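Local coordinates for protein endo-1,4-beta-xylanase 1 (PDB 1XYN) that hydrolyses the internal 1,4-beta-glycosidic bonds of the xylan main chain, releasing xylooligosaccharides and xylose, at residues 138-141 with 142-146. Sequence-based numbering, arbitrary orientation.
Sequences TVQN and HFNAW
The first turns of helix 139-148, the single alpha-helix of this family 11 beta-jelly-roll, bring V139 and F143 together one turn apart, next to strand 74-79. T138, in the segment leading in, has its OG1 hydrogen-bonded to D98 OD1. An i to i+4 bond runs from F143 N to V139 O (3.1 Å); H142 N reaches the same oxygen only weakly. N144 N to Q140 O (2.8 Å) and A145 N to N141 O (3.1 Å) continue the pattern.

The side chains of V139 and F143 run alongside each other, and V139 CB meets ring atom CE2 of F143 at 3.7 Å. With CG of F143 anti to its own carbonyl carbon (chi1 -60°), one face of the ring lies over V139 O. Apolar residues suit these places: V139 is buried against I78, while the partly exposed F143 packs on L153 and M156. Polar N141 faces another way, its ND2 hydrogen-bonded to S97 OG. H142 is buried, and an imidazole suits the place because it offers both a ring and a polar nitrogen: it meets Y102 edge-to-face, while ND1 hydrogen-bonds to S126 OG, which W146 NE1 also reaches. T138 O sits at the edge of the imidazole, near the ring plane and 3.7 Å from H142 CD2.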
# COMPACT_ATOMS: atom_id res chain seq x y z
N THR A 138 -27.61 8.44 -2.10
CA THR A 138 -28.47 7.26 -2.14
C THR A 138 -27.58 6.09 -2.57
O THR A 138 -27.44 5.79 -3.76
CB THR A 138 -29.65 7.45 -3.14
OG1 THR A 138 -30.30 8.71 -2.88
CG2 THR A 138 -30.67 6.36 -2.99
N VAL A 139 -26.96 5.44 -1.59
CA VAL A 139 -26.05 4.33 -1.86
C VAL A 139 -26.56 3.16 -2.71
O VAL A 139 -25.77 2.53 -3.42
CB VAL A 139 -25.42 3.78 -0.54
CG1 VAL A 139 -24.49 4.82 0.06
CG2 VAL A 139 -26.51 3.42 0.45
N GLN A 140 -27.85 2.87 -2.65
CA GLN A 140 -28.41 1.76 -3.44
C GLN A 140 -28.28 2.00 -4.94
O GLN A 140 -28.00 1.08 -5.69
CB GLN A 140 -29.88 1.49 -3.10
CG GLN A 140 -30.09 0.38 -2.08
CD GLN A 140 -29.47 -0.95 -2.47
OE1 GLN A 140 -29.92 -1.61 -3.40
NE2 GLN A 140 -28.47 -1.38 -1.71
N ASN A 141 -28.46 3.25 -5.37
CA ASN A 141 -28.33 3.58 -6.78
C ASN A 141 -26.94 3.20 -7.30
O ASN A 141 -26.79 2.79 -8.45
CB ASN A 141 -28.59 5.07 -7.01
CG ASN A 141 -30.06 5.45 -6.77
OD1 ASN A 141 -30.93 4.59 -6.62
ND2 ASN A 141 -30.33 6.75 -6.75
N HIS A 142 -25.93 3.33 -6.45
CA HIS A 142 -24.57 2.98 -6.83
C HIS A 142 -24.37 1.48 -6.80
O HIS A 142 -23.75 0.93 -7.70
CB HIS A 142 -23.55 3.69 -5.93
CG HIS A 142 -23.54 5.17 -6.11
ND1 HIS A 142 -22.80 5.80 -7.09
CD2 HIS A 142 -24.25 6.15 -5.50
CE1 HIS A 142 -23.06 7.09 -7.08
NE2 HIS A 142 -23.94 7.33 -6.13
N PHE A 143 -24.94 0.81 -5.81
CA PHE A 143 -24.81 -0.63 -5.73
C PHE A 143 -25.53 -1.31 -6.91
O PHE A 143 -25.07 -2.33 -7.42
CB PHE A 143 -25.39 -1.14 -4.40
CG PHE A 143 -24.71 -0.57 -3.18
CD1 PHE A 143 -23.35 -0.24 -3.20
CD2 PHE A 143 -25.42 -0.39 -2.00
CE1 PHE A 143 -22.72 0.26 -2.08
CE2 PHE A 143 -24.79 0.12 -0.86
CZ PHE A 143 -23.44 0.44 -0.91
N ASN A 144 -26.67 -0.75 -7.32
CA ASN A 144 -27.43 -1.29 -8.44
C ASN A 144 -26.64 -1.09 -9.73
O ASN A 144 -26.43 -2.04 -10.49
CB ASN A 144 -28.81 -0.60 -8.57
CG ASN A 144 -29.79 -1.04 -7.48
OD1 ASN A 144 -29.51 -1.94 -6.69
ND2 ASN A 144 -30.95 -0.41 -7.46
N ALA A 145 -26.15 0.13 -9.95
CA ALA A 145 -25.36 0.47 -11.13
C ALA A 145 -24.09 -0.38 -11.21
O ALA A 145 -23.69 -0.83 -12.28
CB ALA A 145 -25.01 1.93 -11.12
N TRP A 146 -23.47 -0.61 -10.06
CA TRP A 146 -22.25 -1.40 -10.00
C TRP A 146 -22.56 -2.84 -10.40
O TRP A 146 -21.87 -3.42 -11.24
CB TRP A 146 -21.63 -1.34 -8.59
CG TRP A 146 -21.03 0.01 -8.23
CD1 TRP A 146 -20.78 1.07 -9.07
CD2 TRP A 146 -20.60 0.43 -6.93
NE1 TRP A 146 -20.22 2.11 -8.37
CE2 TRP A 146 -20.10 1.75 -7.06
CE3 TRP A 146 -20.58 -0.17 -5.67
CZ2 TRP A 146 -19.59 2.47 -5.97
CZ3 TRP A 146 -20.08 0.55 -4.59
CH2 TRP A 146 -19.59 1.86 -4.75